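PDB 6TSB: peroxiredoxin from Clostridioides difficile, which hydrolyses the beta-1,4 links of chitin with this spore-coat chitinase domain and probably reduces peroxides with a separate peroxiredoxin domain. Local coordinates for residues D208-Q222 against G257-T269. Numbering follows the deposited sequence.
Sequences DFTAGETGPNGRKHQ and GIPFYGRLGATIT
Arg263 and Tyr261 converge on a single carboxylate oxygen, OD1 of Asp208. The arginine approaches side-on, with NE at 2.8 Å and NH2 at 2.9 Å from that OD1, both bonds being well short of straight. OD1 lies near the guanidinium plane, yet the carboxylate is turned 68° against it, so NH2 arrives from above the carboxylate plane. Tyr261 OH donates from the opposite face of the carboxylate, at 2.7 Å from Asp208 OD1.

The guanidinium is pinned on several sides. Ala211 CB sits over the centre of one face, 3.7 Å from Arg263 CZ, while Thr269 CG2 covers the rim of the opposite face. Having CG anti to the backbone N and a bend at chi3 (-61°), the chain turns NH1 back to Gly265 O, in its own plane and nearly straight. Gln222 crosses Tyr261 obliquely: its OE1 lies 3.4 Å from Tyr261 CE2 and accepts from the backbone N of Asp208, tying the carboxylate's own backbone to the same cluster.

Further along, the contact is mostly backbone. Ala266 N donates to Glu213 O at 2.8 Å, and a water that accepts from Gly265 N also hydrogen-bonds Thr210 OG1.

The contact fastens the loop that follows strand 201-204 to strand 254-264 of the TIM-barrel GH18 domain. His221 and Gln222 also hydrogen-bond Asp290 and Ser307 of the second subunit, which places this junction at the interface. Three donors reaching one oxygen from both faces restrict rotation of the carboxylate, and a bound di(hydroxyethyl)ether about 3 Å from the Asp208 side chain is consistent with Asp208 facing the substrate cleft, as the Tyr-Asp pair of the Met-x-Tyr-Asp motif does in GH18 chitinases.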
ATOM      1  N   ASP A 208      -3.330 -16.244 -16.074  1.00 49.30           N
ATOM      2  CA  ASP A 208      -2.746 -16.213 -17.440  1.00 55.11           C
ATOM      3  C   ASP A 208      -3.674 -15.512 -18.438  1.00 55.57           C
ATOM      4  O   ASP A 208      -3.475 -15.727 -19.642  1.00 60.58           O
ATOM      5  CB  ASP A 208      -2.405 -17.620 -17.931  1.00 58.31           C
ATOM      6  CG  ASP A 208      -1.091 -18.152 -17.394  1.00 62.67           C
ATOM      7  OD1 ASP A 208      -0.207 -17.328 -17.083  1.00 62.69           O
ATOM      8  OD2 ASP A 208      -0.960 -19.392 -17.294  1.00 74.40           O
ATOM      9  N   PHE A 209      -4.599 -14.652 -18.003  1.00 51.63           N
ATOM     10  CA  PHE A 209      -5.507 -13.922 -18.931  1.00 49.59           C
ATOM     11  C   PHE A 209      -4.688 -13.266 -20.057  1.00 52.48           C
ATOM     12  O   PHE A 209      -5.217 -13.221 -21.195  1.00 56.04           O
ATOM     13  CB  PHE A 209      -6.413 -12.932 -18.180  1.00 51.43           C
ATOM     14  CG  PHE A 209      -7.326 -13.534 -17.123  1.00 45.56           C
ATOM     15  CD1 PHE A 209      -7.593 -14.895 -17.076  1.00 47.76           C
ATOM     16  CD2 PHE A 209      -7.910 -12.736 -16.158  1.00 42.59           C
ATOM     17  CE1 PHE A 209      -8.435 -15.427 -16.109  1.00 49.26           C
ATOM     18  CE2 PHE A 209      -8.740 -13.270 -15.179  1.00 46.72           C
ATOM     19  CZ  PHE A 209      -9.009 -14.617 -15.159  1.00 48.37           C
ATOM     20  N   THR A 210      -3.440 -12.832 -19.807  1.00 52.98           N
ATOM     21  CA  THR A 210      -2.603 -12.080 -20.798  1.00 60.34           C
ATOM     22  C   THR A 210      -1.510 -12.935 -21.459  1.00 58.47           C
ATOM     23  O   THR A 210      -0.710 -12.352 -22.213  1.00 67.30           O
ATOM     24  CB  THR A 210      -1.918 -10.869 -20.159  1.00 60.32           C
ATOM     25  OG1 THR A 210      -1.224 -11.327 -18.998  1.00 61.32           O
ATOM     26  CG2 THR A 210      -2.898  -9.772 -19.813  1.00 66.63           C
ATOM     27  N   ALA A 211      -1.496 -14.248 -21.228  1.00 60.08           N
ATOM     28  CA  ALA A 211      -0.514 -15.217 -21.779  1.00 64.18           C
ATOM     29  C   ALA A 211      -0.487 -15.229 -23.322  1.00 69.18           C
ATOM     30  O   ALA A 211       0.540 -15.654 -23.874  1.00 83.24           O
ATOM     31  CB  ALA A 211      -0.813 -16.590 -21.233  1.00 61.33           C
ATOM     32  N   GLY A 212      -1.548 -14.801 -24.009  1.00 73.59           N
ATOM     33  CA  GLY A 212      -1.589 -14.772 -25.488  1.00 80.83           C
ATOM     34  C   GLY A 212      -1.459 -13.377 -26.101  1.00 84.64           C
ATOM     35  O   GLY A 212      -1.579 -13.291 -27.338  1.00 75.35           O
ATOM     36  N   GLU A 213      -1.194 -12.327 -25.305  1.00 93.89           N
ATOM     37  CA  GLU A 213      -1.190 -10.901 -25.755  1.00 92.53           C
ATOM     38  C   GLU A 213       0.225 -10.305 -25.685  1.00 94.63           C
ATOM     39  O   GLU A 213       0.946 -10.629 -24.718  1.00 93.68           O
ATOM     40  CB  GLU A 213      -2.133 -10.072 -24.877  1.00 92.12           C
ATOM     41  CG  GLU A 213      -3.549 -10.621 -24.792  1.00 88.45           C
ATOM     42  CD  GLU A 213      -4.236 -10.801 -26.133  1.00 89.68           C
ATOM     43  OE1 GLU A 213      -4.085  -9.914 -26.997  1.00 82.81           O
ATOM     44  OE2 GLU A 213      -4.891 -11.845 -26.317  1.00 93.76           O
ATOM     45  N   THR A 214       0.593  -9.454 -26.658  1.00101.52           N
ATOM     46  CA  THR A 214       1.791  -8.553 -26.629  1.00106.59           C
ATOM     47  C   THR A 214       1.374  -7.120 -27.001  1.00106.93           C
ATOM     48  O   THR A 214       0.210  -6.933 -27.411  1.00103.00           O
ATOM     49  CB  THR A 214       2.932  -9.058 -27.526  1.00101.76           C
ATOM     50  OG1 THR A 214       2.427 -10.021 -28.456  1.00 97.01           O
ATOM     51  CG2 THR A 214       4.061  -9.675 -26.731  1.00 99.80           C
ATOM     52  N   GLY A 215       2.285  -6.149 -26.848  1.00107.85           N
ATOM     53  CA  GLY A 215       2.013  -4.714 -27.075  1.00108.53           C
ATOM     54  C   GLY A 215       0.975  -4.184 -26.087  1.00113.50           C
ATOM     55  O   GLY A 215       0.966  -4.602 -24.933  1.00112.70           O
ATOM     56  N   PRO A 216       0.036  -3.298 -26.500  1.00127.07           N
ATOM     57  CA  PRO A 216      -0.833  -2.605 -25.544  1.00114.53           C
ATOM     58  C   PRO A 216      -1.608  -3.610 -24.682  1.00 98.72           C
ATOM     59  O   PRO A 216      -1.478  -3.548 -23.483  1.00 87.21           O
ATOM     60  CB  PRO A 216      -1.773  -1.740 -26.406  1.00113.33           C
ATOM     61  CG  PRO A 216      -1.693  -2.360 -27.795  1.00124.23           C
ATOM     62  CD  PRO A 216      -0.307  -2.974 -27.896  1.00131.21           C
ATOM     63  N   ASN A 217      -2.321  -4.547 -25.315  1.00 99.95           N
ATOM     64  CA  ASN A 217      -3.235  -5.507 -24.634  1.00103.09           C
ATOM     65  C   ASN A 217      -2.438  -6.538 -23.810  1.00 90.46           C
ATOM     66  O   ASN A 217      -3.073  -7.306 -23.061  1.00 75.41           O
ATOM     67  CB  ASN A 217      -4.208  -6.160 -25.622  1.00 99.70           C
ATOM     68  CG  ASN A 217      -5.607  -5.581 -25.545  1.00 96.91           C
ATOM     69  OD1 ASN A 217      -5.978  -4.936 -24.561  1.00 86.10           O
ATOM     70  ND2 ASN A 217      -6.402  -5.828 -26.572  1.00 96.22           N
ATOM     71  N   GLY A 218      -1.108  -6.549 -23.914  1.00 82.44           N
ATOM     72  CA  GLY A 218      -0.232  -7.363 -23.051  1.00 84.94           C
ATOM     73  C   GLY A 218      -0.123  -6.811 -21.635  1.00 84.09           C
ATOM     74  O   GLY A 218       0.089  -7.619 -20.702  1.00 68.50           O
ATOM     75  N   ARG A 219      -0.218  -5.485 -21.472  1.00 91.44           N
ATOM     76  CA  ARG A 219       0.069  -4.772 -20.193  1.00 89.88           C
ATOM     77  C   ARG A 219      -1.232  -4.611 -19.398  1.00 85.56           C
ATOM     78  O   ARG A 219      -1.550  -3.481 -18.979  1.00 82.92           O
ATOM     79  CB  ARG A 219       0.726  -3.415 -20.459  1.00 96.10           C
ATOM     80  CG  ARG A 219       2.166  -3.491 -20.949  1.00104.16           C
ATOM     81  CD  ARG A 219       2.711  -2.121 -21.312  1.00107.56           C
ATOM     82  NE  ARG A 219       2.328  -1.747 -22.672  1.00109.95           N
ATOM     83  CZ  ARG A 219       3.155  -1.306 -23.618  1.00105.46           C
ATOM     84  NH1 ARG A 219       2.687  -1.016 -24.822  1.00106.49           N
ATOM     85  NH2 ARG A 219       4.441  -1.141 -23.359  1.00105.99           N
ATOM     86  N   LYS A 220      -1.956  -5.710 -19.199  1.00 80.29           N
ATOM     87  CA  LYS A 220      -3.228  -5.738 -18.443  1.00 74.70           C
ATOM     88  C   LYS A 220      -3.056  -6.754 -17.310  1.00 68.11           C
ATOM     89  O   LYS A 220      -1.969  -7.379 -17.262  1.00 59.62           O
ATOM     90  CB  LYS A 220      -4.383  -6.103 -19.380  1.00 83.53           C
ATOM     91  CG  LYS A 220      -4.439  -5.364 -20.713  1.00 90.04           C
ATOM     92  CD  LYS A 220      -4.645  -3.865 -20.604  1.00 94.43           C
ATOM     93  CE  LYS A 220      -5.696  -3.327 -21.554  1.00 96.05           C
ATOM     94  NZ  LYS A 220      -7.010  -3.207 -20.881  1.00 98.33           N
ATOM     95  N   HIS A 221      -4.074  -6.920 -16.458  1.00 53.28           N
ATOM     96  CA  HIS A 221      -4.114  -7.952 -15.388  1.00 59.57           C
ATOM     97  C   HIS A 221      -4.273  -9.352 -15.988  1.00 61.26           C
ATOM     98  O   HIS A 221      -5.025  -9.510 -16.996  1.00 56.22           O
ATOM     99  CB  HIS A 221      -5.259  -7.733 -14.402  1.00 56.35           C
ATOM    100  CG  HIS A 221      -5.287  -6.365 -13.830  1.00 59.92           C
ATOM    101  ND1 HIS A 221      -4.202  -5.832 -13.177  1.00 62.53           N
ATOM    102  CD2 HIS A 221      -6.263  -5.433 -13.801  1.00 63.10           C
ATOM    103  CE1 HIS A 221      -4.504  -4.624 -12.761  1.00 62.71           C
ATOM    104  NE2 HIS A 221      -5.771  -4.357 -13.125  1.00 65.81           N
ATOM    105  N   GLN A 222      -3.598 -10.315 -15.352  1.00 62.21           N
ATOM    106  CA  GLN A 222      -3.579 -11.759 -15.704  1.00 57.81           C
ATOM    107  C   GLN A 222      -4.675 -12.496 -14.921  1.00 53.74           C
ATOM    108  O   GLN A 222      -5.086 -13.549 -15.426  1.00 54.31           O
ATOM    109  CB  GLN A 222      -2.192 -12.365 -15.442  1.00 52.60           C
ATOM    110  CG  GLN A 222      -1.882 -12.645 -13.968  1.00 53.51           C
ATOM    111  CD  GLN A 222      -1.005 -13.866 -13.770  1.00 55.82           C
ATOM    112  OE1 GLN A 222      -1.119 -14.856 -14.486  1.00 55.59           O
ATOM    113  NE2 GLN A 222      -0.131 -13.833 -12.775  1.00 56.18           N
ATOM    114  N   GLY A 257      -8.286 -20.830  -8.568  1.00 47.87           N
ATOM    115  CA  GLY A 257      -6.836 -20.904  -8.795  1.00 46.59           C
ATOM    116  C   GLY A 257      -6.220 -19.531  -8.682  1.00 47.32           C
ATOM    117  O   GLY A 257      -6.736 -18.602  -9.350  1.00 41.57           O
ATOM    118  N   ILE A 258      -5.161 -19.419  -7.872  1.00 48.82           N
ATOM    119  CA  ILE A 258      -4.364 -18.171  -7.687  1.00 44.98           C
ATOM    120  C   ILE A 258      -2.952 -18.415  -8.211  1.00 45.23           C
ATOM    121  O   ILE A 258      -2.304 -19.383  -7.810  1.00 42.91           O
ATOM    122  CB  ILE A 258      -4.353 -17.785  -6.203  1.00 48.76           C
ATOM    123  CG1 ILE A 258      -5.782 -17.741  -5.650  1.00 49.61           C
ATOM    124  CG2 ILE A 258      -3.598 -16.475  -5.976  1.00 47.79           C
ATOM    125  CD1 ILE A 258      -5.849 -17.665  -4.156  1.00 53.52           C
ATOM    126  N   PRO A 259      -2.407 -17.508  -9.048  1.00 41.13           N
ATOM    127  CA  PRO A 259      -1.015 -17.582  -9.485  1.00 47.43           C
ATOM    128  C   PRO A 259      -0.057 -17.074  -8.398  1.00 51.02           C
ATOM    129  O   PRO A 259      -0.362 -16.033  -7.827  1.00 48.83           O
ATOM    130  CB  PRO A 259      -0.965 -16.619 -10.677  1.00 47.21           C
ATOM    131  CG  PRO A 259      -1.973 -15.556 -10.314  1.00 46.57           C
ATOM    132  CD  PRO A 259      -3.070 -16.305  -9.566  1.00 45.92           C
ATOM    133  N   PHE A 260       1.031 -17.814  -8.129  1.00 46.09           N
ATOM    134  CA  PHE A 260       2.125 -17.424  -7.205  1.00 41.04           C
ATOM    135  C   PHE A 260       3.283 -16.950  -8.061  1.00 45.39           C
ATOM    136  O   PHE A 260       4.434 -17.095  -7.684  1.00 56.73           O
ATOM    137  CB  PHE A 260       2.515 -18.581  -6.294  1.00 39.33           C
ATOM    138  CG  PHE A 260       1.573 -18.824  -5.148  1.00 37.59           C
ATOM    139  CD1 PHE A 260       0.382 -18.131  -5.021  1.00 41.25           C
ATOM    140  CD2 PHE A 260       1.863 -19.782  -4.201  1.00 36.86           C
ATOM    141  CE1 PHE A 260      -0.467 -18.382  -3.946  1.00 38.66           C
ATOM    142  CE2 PHE A 260       1.021 -20.030  -3.126  1.00 37.94           C
ATOM    143  CZ  PHE A 260      -0.144 -19.321  -2.998  1.00 38.90           C
ATOM    144  N   TYR A 261       2.953 -16.421  -9.222  1.00 45.62           N
ATOM    145  CA  TYR A 261       3.911 -15.761 -10.131  1.00 50.32           C
ATOM    146  C   TYR A 261       3.257 -14.471 -10.608  1.00 53.25           C
ATOM    147  O   TYR A 261       2.044 -14.332 -10.400  1.00 60.54           O
ATOM    148  CB  TYR A 261       4.247 -16.628 -11.347  1.00 51.54           C
ATOM    149  CG  TYR A 261       3.070 -17.039 -12.199  1.00 47.67           C
ATOM    150  CD1 TYR A 261       2.272 -18.108 -11.837  1.00 48.57           C
ATOM    151  CD2 TYR A 261       2.778 -16.383 -13.384  1.00 51.81           C
ATOM    152  CE1 TYR A 261       1.189 -18.495 -12.609  1.00 50.49           C
ATOM    153  CE2 TYR A 261       1.718 -16.769 -14.183  1.00 48.20           C
ATOM    154  CZ  TYR A 261       0.912 -17.823 -13.782  1.00 53.91           C
ATOM    155  OH  TYR A 261      -0.150 -18.227 -14.531  1.00 53.88           O
ATOM    156  N   GLY A 262       4.063 -13.596 -11.206  1.00 56.66           N
ATOM    157  CA  GLY A 262       3.653 -12.378 -11.918  1.00 54.73           C
ATOM    158  C   GLY A 262       3.805 -12.574 -13.403  1.00 53.91           C
ATOM    159  O   GLY A 262       4.686 -13.344 -13.780  1.00 52.28           O
ATOM    160  N   ARG A 263       2.961 -11.924 -14.206  1.00 55.21           N
ATOM    161  CA  ARG A 263       3.061 -11.953 -15.684  1.00 53.70           C
ATOM    162  C   ARG A 263       2.903 -10.531 -16.226  1.00 59.62           C
ATOM    163  O   ARG A 263       2.186  -9.749 -15.599  1.00 54.35           O
ATOM    164  CB  ARG A 263       2.009 -12.891 -16.280  1.00 53.33           C
ATOM    165  CG  ARG A 263       1.854 -12.782 -17.791  1.00 53.67           C
ATOM    166  CD  ARG A 263       0.830 -13.727 -18.407  1.00 55.80           C
ATOM    167  NE  ARG A 263       1.118 -15.145 -18.213  1.00 61.79           N
ATOM    168  CZ  ARG A 263       2.004 -15.852 -18.916  1.00 67.27           C
ATOM    169  NH1 ARG A 263       2.719 -15.287 -19.879  1.00 72.31           N
ATOM    170  NH2 ARG A 263       2.183 -17.130 -18.643  1.00 69.70           N
ATOM    171  N   LEU A 264       3.588 -10.244 -17.339  1.00 63.28           N
ATOM    172  CA  LEU A 264       3.391  -9.071 -18.228  1.00 66.12           C
ATOM    173  C   LEU A 264       3.333  -9.599 -19.669  1.00 69.43           C
ATOM    174  O   LEU A 264       4.401  -9.886 -20.260  1.00 73.37           O
ATOM    175  CB  LEU A 264       4.526  -8.061 -18.014  1.00 73.57           C
ATOM    176  CG  LEU A 264       4.423  -6.750 -18.799  1.00 81.07           C
ATOM    177  CD1 LEU A 264       3.259  -5.907 -18.302  1.00 78.93           C
ATOM    178  CD2 LEU A 264       5.728  -5.958 -18.722  1.00 91.21           C
ATOM    179  N   GLY A 265       2.116  -9.803 -20.176  1.00 70.40           N
ATOM    180  CA  GLY A 265       1.849 -10.335 -21.525  1.00 71.69           C
ATOM    181  C   GLY A 265       2.407 -11.733 -21.702  1.00 68.98           C
ATOM    182  O   GLY A 265       2.725 -12.365 -20.705  1.00 71.42           O
ATOM    183  N   ALA A 266       2.553 -12.179 -22.947  1.00 81.49           N
ATOM    184  CA  ALA A 266       3.029 -13.536 -23.307  1.00 84.48           C
ATOM    185  C   ALA A 266       4.507 -13.696 -22.928  1.00 80.14           C
ATOM    186  O   ALA A 266       4.937 -14.832 -22.723  1.00 77.88           O
ATOM    187  CB  ALA A 266       2.813 -13.785 -24.784  1.00 82.76           C
ATOM    188  N   THR A 267       5.244 -12.591 -22.828  1.00 86.71           N
ATOM    189  CA  THR A 267       6.727 -12.562 -22.907  1.00 89.55           C
ATOM    190  C   THR A 267       7.317 -12.943 -21.549  1.00 86.59           C
ATOM    191  O   THR A 267       8.086 -13.907 -21.507  1.00 99.35           O
ATOM    192  CB  THR A 267       7.199 -11.194 -23.417  1.00 99.76           C
ATOM    193  OG1 THR A 267       6.436 -10.931 -24.599  1.00 96.57           O
ATOM    194  CG2 THR A 267       8.682 -11.126 -23.718  1.00 99.59           C
ATOM    195  N   ILE A 268       6.963 -12.225 -20.484  1.00 78.36           N
ATOM    196  CA  ILE A 268       7.737 -12.234 -19.208  1.00 73.84           C
ATOM    197  C   ILE A 268       6.870 -12.806 -18.072  1.00 68.07           C
ATOM    198  O   ILE A 268       5.685 -12.455 -17.971  1.00 76.39           O
ATOM    199  CB  ILE A 268       8.299 -10.822 -18.924  1.00 79.98           C
ATOM    200  CG1 ILE A 268       7.433 -10.014 -17.961  1.00 90.58           C
ATOM    201  CG2 ILE A 268       8.543 -10.037 -20.208  1.00 85.58           C
ATOM    202  CD1 ILE A 268       7.672 -10.328 -16.499  1.00102.53           C
ATOM    203  N   THR A 269       7.444 -13.684 -17.253  1.00 59.59           N
ATOM    204  CA  THR A 269       6.853 -14.174 -15.985  1.00 60.78           C
ATOM    205  C   THR A 269       7.928 -14.130 -14.902  1.00 59.22           C
ATOM    206  O   THR A 269       9.119 -14.232 -15.228  1.00 59.70           O
ATOM    207  CB  THR A 269       6.280 -15.595 -16.095  1.00 63.04           C
ATOM    208  OG1 THR A 269       7.340 -16.544 -16.235  1.00 65.33           O
ATOM    209  CG2 THR A 269       5.317 -15.759 -17.248  1.00 61.43           C
TER
HETATM  210  O   HOH W   1       0.282  -9.384 -17.862  1.00 59.55           O